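Side-chain contacts in N-carbamoylsarcosine amidase related protein (Thermoplasma acidophilum, PDB 3EEF), which probably hydrolyses N-carbamoylsarcosine as a zinc-binding member of the isochorismatase-like family of hydrolases: residues 100-105 with 132-137; 126-131 with 136-141; 145-148 with 152-155. One frame throughout, in Å; residues are numbered along the deposited sequence.

How the interactions relate
Interactions 1 and 2 are neighbours, their centres about 9 Å apart. Both use helix 123-133 and share Y136, whose ring reaches toward helix 101-107 while its backbone N holds the end of helix 123-133. They touch through L132 N and I138 CD1, 3.9 Å apart, and both border a second subunit. Interaction 3 follows along the chain, its centre about 13 Å from that of interaction 2, and V140 CG1 meets V145 CG2 at 3.9 Å. Interactions 1 and 3 do not touch, with nearest atoms about 12 Å apart. All three lie away from the zinc site formed by D50, H52, E58 and H65.

Interaction 1 of 3, residues 100-105 with 132-137; sequences NLDMIL and LYRNYR
The side chain of Y136 leaves the backbone with CG opposite the carbonyl carbon (chi1 -64°), which carries its ring across to helix 101-107; there D102, its CG opposite the backbone N (chi1 -172°), turns its carboxylate to meet the phenol. Y136 OH donates a hydrogen bond of 2.8 Å to D102 OD1, arriving on the syn side but 32° out of the carboxylate plane. OD1 lies at the edge of the ring, in its plane, while the carboxylate itself stands almost perpendicular to the ring. L105 closes over one ring face: its CD1 sits 3.6 Å from Y136 CZ in a CH-pi contact, and its CB packs tightly against Y136 OH at 3.2 Å. The tyrosine follows a Schellman motif that ends helix 123-133, with N135, of positive phi, as C-prime residue and N135 N bonded to L132 O. The ring of Y136 thereby links the end of helix 123-133 to helix 101-107 in the isochorismatase-type alpha/beta fold. A phenylalanine here removes the hydroxyl, and D102 OD1 would probably be left without this donor, the ring keeping only its apolar contact with L105 on helix 101-107. R134 brings its aliphatic CD to 3.8 Å from D102 OD1; the charges are near each other but too far apart for a salt bridge, and R134 NH1 bonds D130 O. D102 OD2 instead forms salt bridges with R106 and with R106 of the fourth subunit.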
# COMPACT_ATOMS: atom_id res chain seq x y z
N ASN A 100 0.20 10.50 -1.43
CA ASN A 100 0.76 10.32 -2.77
C ASN A 100 2.23 10.72 -2.81
O ASN A 100 2.77 11.11 -3.87
CB ASN A 100 -0.07 11.09 -3.78
CG ASN A 100 -0.09 12.58 -3.51
OD1 ASN A 100 -0.19 13.02 -2.36
ND2 ASN A 100 -0.00 13.36 -4.59
N LEU A 101 2.92 10.60 -1.66
CA LEU A 101 4.31 10.99 -1.61
C LEU A 101 5.10 10.15 -2.59
O LEU A 101 5.93 10.67 -3.32
CB LEU A 101 4.88 10.88 -0.20
CG LEU A 101 6.36 11.17 -0.01
CD1 LEU A 101 6.70 12.58 -0.47
CD2 LEU A 101 6.69 10.96 1.47
N ASP A 102 4.87 8.85 -2.60
CA ASP A 102 5.68 7.99 -3.41
C ASP A 102 5.46 8.34 -4.88
O ASP A 102 6.39 8.35 -5.67
CB ASP A 102 5.36 6.53 -3.12
CG ASP A 102 6.31 5.58 -3.80
OD1 ASP A 102 7.53 5.76 -3.63
OD2 ASP A 102 5.83 4.71 -4.55
N MSE A 103 4.24 8.69 -5.24
CA MSE A 103 3.94 9.05 -6.61
C MSE A 103 4.80 10.22 -7.09
O MSE A 103 5.39 10.18 -8.17
CB MSE A 103 2.47 9.44 -6.75
CG MSE A 103 1.51 8.29 -6.54
SE MSE A 103 -0.35 8.74 -7.04
CE MSE A 103 -0.03 9.03 -9.01
N ILE A 104 4.90 11.23 -6.25
CA ILE A 104 5.60 12.46 -6.60
C ILE A 104 7.08 12.17 -6.78
O ILE A 104 7.72 12.69 -7.72
CB ILE A 104 5.47 13.50 -5.51
CG1 ILE A 104 4.04 13.97 -5.40
CG2 ILE A 104 6.39 14.73 -5.78
CD1 ILE A 104 3.73 14.61 -4.03
N LEU A 105 7.62 11.37 -5.85
CA LEU A 105 9.03 10.96 -5.91
C LEU A 105 9.30 10.14 -7.17
O LEU A 105 10.31 10.30 -7.83
CB LEU A 105 9.39 10.15 -4.66
CG LEU A 105 9.24 10.81 -3.29
CD1 LEU A 105 9.67 9.84 -2.15
CD2 LEU A 105 10.01 12.09 -3.28
N LEU A 132 13.06 3.58 3.04
CA LEU A 132 13.87 2.38 2.94
C LEU A 132 13.17 1.22 2.28
O LEU A 132 13.68 0.64 1.36
CB LEU A 132 14.34 1.94 4.31
CG LEU A 132 15.39 0.81 4.23
CD1 LEU A 132 16.63 1.31 3.46
CD2 LEU A 132 15.76 0.38 5.60
N TYR A 133 12.00 0.85 2.77
CA TYR A 133 11.19 -0.20 2.15
C TYR A 133 11.01 0.03 0.63
O TYR A 133 10.96 -0.91 -0.16
CB TYR A 133 9.80 -0.24 2.76
CG TYR A 133 9.70 -0.44 4.28
CD1 TYR A 133 10.81 -0.68 5.08
CD2 TYR A 133 8.45 -0.44 4.89
CE1 TYR A 133 10.68 -0.89 6.43
CE2 TYR A 133 8.31 -0.65 6.24
CZ TYR A 133 9.43 -0.87 7.00
OH TYR A 133 9.31 -1.05 8.35
N ARG A 134 10.87 1.29 0.25
CA ARG A 134 10.66 1.65 -1.14
C ARG A 134 11.99 1.95 -1.87
O ARG A 134 11.98 2.60 -2.91
CB ARG A 134 9.74 2.88 -1.21
CG ARG A 134 8.32 2.57 -0.87
CD ARG A 134 7.56 3.79 -0.41
NE ARG A 134 6.22 3.37 -0.05
CZ ARG A 134 5.87 2.82 1.10
NH1 ARG A 134 6.75 2.64 2.08
NH2 ARG A 134 4.62 2.44 1.27
N ASN A 135 13.13 1.52 -1.31
CA ASN A 135 14.42 1.54 -2.00
C ASN A 135 15.00 2.92 -2.32
O ASN A 135 15.85 3.04 -3.19
CB ASN A 135 14.32 0.71 -3.31
CG ASN A 135 15.66 0.07 -3.73
OD1 ASN A 135 16.43 -0.45 -2.90
ND2 ASN A 135 15.93 0.09 -5.04
N TYR A 136 14.56 3.95 -1.61
CA TYR A 136 15.23 5.24 -1.61
C TYR A 136 16.48 5.19 -0.74
O TYR A 136 16.53 4.44 0.24
CB TYR A 136 14.30 6.33 -1.06
CG TYR A 136 13.11 6.53 -1.94
CD1 TYR A 136 13.23 7.25 -3.13
CD2 TYR A 136 11.89 5.95 -1.64
CE1 TYR A 136 12.15 7.41 -3.97
CE2 TYR A 136 10.80 6.10 -2.49
CZ TYR A 136 10.94 6.83 -3.65
OH TYR A 136 9.88 6.99 -4.50
N ARG A 137 17.49 5.98 -1.10
CA ARG A 137 18.57 6.30 -0.14
C ARG A 137 18.09 7.45 0.72
O ARG A 137 17.20 8.22 0.33
CB ARG A 137 19.87 6.70 -0.84
CG ARG A 137 20.50 5.60 -1.70
CD ARG A 137 21.05 4.42 -0.87
NE ARG A 137 21.95 4.83 0.22
CZ ARG A 137 23.18 5.38 0.08
NH1 ARG A 137 23.69 5.60 -1.13
NH2 ARG A 137 23.90 5.70 1.16

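Interaction 2 of 3, residues 126-131 with 136-141; sequences HTAADA and YRIIVV
A131, near the end of helix 123-133, meets both I138 and Y136, with its methyl and its carbonyl doing different work. A131 CB touches I138 CG1 of strand 137-141 at 4.0 Å and, just before the strand, Y136 CB at 4.2 Å. The carbonyl accepts a hydrogen bond from Y136 N, with A131 O 3.1 Å away, an N-H...O angle of 152° and the donor above the carbonyl plane. This is the longer-range bond of the Schellman motif, and it helps close the turn, after which the chain enters the strand. The same oxygen touches the edge of the Y136 ring, 3.4 Å from CD2. I138, with CG1 opposite its carbonyl carbon (chi1 -58°), extends toward the helix and places CD1 3.3 Å from A128 O. The pair belongs to the beta-alpha-beta unit of strand 112-116, helix 123-133 and strand 137-141; Y161 of helix 153-161 packs on A128 and I138, and V113 of the central sheet on A131. One backbone bond thus closes the turn, while small methyls on the helix let the isoleucine branch lie close against its backbone in a largely apolar, buried seam.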
# COMPACT_ATOMS: atom_id res chain seq x y z
N HIS A 126 9.77 7.51 11.03
CA HIS A 126 8.75 6.68 10.40
C HIS A 126 8.71 6.89 8.90
O HIS A 126 8.65 5.94 8.13
CB HIS A 126 7.39 6.91 11.07
CG HIS A 126 7.25 6.18 12.36
ND1 HIS A 126 7.81 6.63 13.53
CD2 HIS A 126 6.70 4.97 12.65
CE1 HIS A 126 7.58 5.75 14.49
NE2 HIS A 126 6.89 4.74 13.99
N THR A 127 8.76 8.14 8.48
CA THR A 127 8.95 8.45 7.08
C THR A 127 10.22 7.79 6.52
O THR A 127 10.21 7.26 5.41
CB THR A 127 9.03 9.96 6.92
OG1 THR A 127 7.83 10.49 7.49
CG2 THR A 127 9.15 10.37 5.43
N ALA A 128 11.31 7.80 7.29
CA ALA A 128 12.60 7.20 6.88
C ALA A 128 12.43 5.71 6.61
O ALA A 128 12.85 5.20 5.58
CB ALA A 128 13.65 7.40 7.99
N ALA A 129 11.77 5.04 7.54
CA ALA A 129 11.48 3.61 7.45
C ALA A 129 10.81 3.27 6.14
O ALA A 129 11.23 2.36 5.40
CB ALA A 129 10.58 3.18 8.65
N ASP A 130 9.76 4.01 5.83
CA ASP A 130 9.01 3.75 4.60
C ASP A 130 9.81 4.02 3.33
O ASP A 130 9.57 3.37 2.33
CB ASP A 130 7.74 4.58 4.55
CG ASP A 130 6.57 3.89 5.25
OD1 ASP A 130 6.59 2.64 5.34
OD2 ASP A 130 5.64 4.60 5.68
N ALA A 131 10.70 5.01 3.39
CA ALA A 131 11.62 5.36 2.30
C ALA A 131 12.50 4.18 1.98
O ALA A 131 12.66 3.80 0.83
CB ALA A 131 12.49 6.56 2.73
N TYR A 136 14.56 3.95 -1.61
CA TYR A 136 15.23 5.24 -1.61
C TYR A 136 16.48 5.19 -0.74
O TYR A 136 16.53 4.44 0.24
CB TYR A 136 14.30 6.33 -1.06
CG TYR A 136 13.11 6.53 -1.94
CD1 TYR A 136 13.23 7.25 -3.13
CD2 TYR A 136 11.89 5.95 -1.64
CE1 TYR A 136 12.15 7.41 -3.97
CE2 TYR A 136 10.80 6.10 -2.49
CZ TYR A 136 10.94 6.83 -3.65
OH TYR A 136 9.88 6.99 -4.50
N ARG A 137 17.49 5.98 -1.10
CA ARG A 137 18.57 6.30 -0.14
C ARG A 137 18.09 7.45 0.72
O ARG A 137 17.20 8.22 0.33
CB ARG A 137 19.87 6.70 -0.84
CG ARG A 137 20.50 5.60 -1.70
CD ARG A 137 21.05 4.42 -0.87
NE ARG A 137 21.95 4.83 0.22
CZ ARG A 137 23.18 5.38 0.08
NH1 ARG A 137 23.69 5.60 -1.13
NH2 ARG A 137 23.90 5.70 1.16
N ILE A 138 18.69 7.55 1.92
CA ILE A 138 18.21 8.47 2.92
C ILE A 138 19.31 9.38 3.46
O ILE A 138 20.38 8.91 3.84
CB ILE A 138 17.59 7.72 4.13
CG1 ILE A 138 16.41 6.82 3.66
CG2 ILE A 138 17.14 8.75 5.21
CD1 ILE A 138 15.99 5.65 4.63
N ILE A 139 19.00 10.68 3.53
CA ILE A 139 19.86 11.67 4.12
C ILE A 139 19.01 12.42 5.12
O ILE A 139 17.86 12.73 4.83
CB ILE A 139 20.38 12.69 3.04
CG1 ILE A 139 21.24 11.95 2.00
CG2 ILE A 139 21.14 13.87 3.68
CD1 ILE A 139 21.71 12.84 0.83
N VAL A 140 19.58 12.70 6.28
CA VAL A 140 18.94 13.50 7.31
C VAL A 140 19.81 14.72 7.67
O VAL A 140 21.00 14.59 7.87
CB VAL A 140 18.72 12.65 8.57
CG1 VAL A 140 17.89 13.43 9.60
CG2 VAL A 140 18.04 11.36 8.20
N VAL A 141 19.21 15.90 7.72
CA VAL A 141 19.92 17.13 8.08
C VAL A 141 19.80 17.38 9.58
O VAL A 141 18.85 18.00 10.01
CB VAL A 141 19.36 18.31 7.28
CG1 VAL A 141 20.15 19.60 7.55
CG2 VAL A 141 19.37 17.95 5.81

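Interaction 3 of 3, residues 145-148 with 152-155; sequences VAAR and NWKD
Apolar contacts carry this meeting of W153 with A147 and V145. The indole springs from the first turn of helix 153-161 with CG between the backbone N and the carbonyl carbon (chi1 63°), a placement that turns the ring back toward the preceding strand. A147 offers its methyl to the five-membered ring: CB lies 3.4 Å from W153 CD1 and 3.6 Å from W153 NE1, approaching obliquely. V145, two residues earlier, reaches the six-membered ring at the other end of the indole, where its CG1 lies a looser 4.4 Å from W153 CZ3. Between them A146 faces the other way, onto E23 and T27 of helix 22-40. A120 and E142 also touch the W153 side chain.

Polar interactions play no part across the two segments, which share no hydrogen bond. Those nearby tie the segments to other parts of the chain: K154 NZ makes a salt bridge with E142 OE1, N152 N, at the N-cap position of the helix, bonds D150 OD1, and the backbone of A146 pairs with that of A120.

The indole thus bridges the loop that leads from strand 145-146 into helix 153-161, part of the crossover connecting the neighbouring parallel strands 137-141 and 164-166 in this isochorismatase-type alpha/beta fold.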
# COMPACT_ATOMS: atom_id res chain seq x y z
N VAL A 145 16.55 18.82 12.23
CA VAL A 145 15.65 17.85 12.87
C VAL A 145 15.74 17.98 14.39
O VAL A 145 16.83 18.13 14.93
CB VAL A 145 15.98 16.43 12.41
CG1 VAL A 145 15.23 15.38 13.21
CG2 VAL A 145 15.67 16.29 10.94
N ALA A 146 14.60 17.90 15.07
CA ALA A 146 14.58 17.95 16.54
C ALA A 146 14.27 16.61 17.14
O ALA A 146 13.30 16.00 16.73
CB ALA A 146 13.52 18.93 16.99
N ALA A 147 15.04 16.18 18.15
CA ALA A 147 14.70 14.97 18.93
C ALA A 147 13.55 15.26 19.90
O ALA A 147 13.21 16.44 20.14
CB ALA A 147 15.93 14.48 19.70
N ARG A 148 12.92 14.20 20.42
CA ARG A 148 11.90 14.32 21.45
C ARG A 148 12.30 13.49 22.69
O ARG A 148 12.60 14.06 23.73
CB ARG A 148 10.51 13.93 20.91
CG ARG A 148 9.37 14.21 21.90
CD ARG A 148 7.97 13.76 21.38
NE ARG A 148 7.38 14.71 20.43
CZ ARG A 148 6.91 15.94 20.73
NH1 ARG A 148 6.95 16.44 21.98
NH2 ARG A 148 6.39 16.70 19.75
N ASN A 152 19.89 9.00 21.44
CA ASN A 152 20.67 8.22 20.47
C ASN A 152 20.06 8.16 19.05
O ASN A 152 20.34 7.21 18.30
CB ASN A 152 20.82 6.78 21.00
CG ASN A 152 21.54 6.72 22.34
OD1 ASN A 152 22.53 7.42 22.56
ND2 ASN A 152 21.05 5.88 23.25
N TRP A 153 19.26 9.17 18.69
CA TRP A 153 18.50 9.12 17.44
C TRP A 153 19.41 9.03 16.21
O TRP A 153 19.17 8.21 15.32
CB TRP A 153 17.52 10.29 17.33
CG TRP A 153 18.12 11.68 17.28
CD1 TRP A 153 18.38 12.49 18.34
CD2 TRP A 153 18.49 12.42 16.12
NE1 TRP A 153 18.90 13.68 17.91
CE2 TRP A 153 18.96 13.67 16.55
CE3 TRP A 153 18.46 12.15 14.75
CZ2 TRP A 153 19.43 14.64 15.68
CZ3 TRP A 153 18.92 13.11 13.88
CH2 TRP A 153 19.39 14.34 14.35
N LYS A 154 20.45 9.85 16.19
CA LYS A 154 21.42 9.88 15.10
C LYS A 154 21.96 8.48 14.82
O LYS A 154 22.07 8.05 13.68
CB LYS A 154 22.55 10.86 15.48
CG LYS A 154 23.18 11.62 14.34
CD LYS A 154 24.18 12.68 14.89
CE LYS A 154 25.54 12.65 14.12
NZ LYS A 154 26.47 13.77 14.49
N ASP A 155 22.28 7.75 15.89
CA ASP A 155 22.80 6.38 15.83
C ASP A 155 21.80 5.40 15.22
O ASP A 155 22.18 4.44 14.53
CB ASP A 155 23.14 5.91 17.26
CG ASP A 155 24.35 4.98 17.33
OD1 ASP A 155 24.23 3.79 16.96
OD2 ASP A 155 25.42 5.43 17.80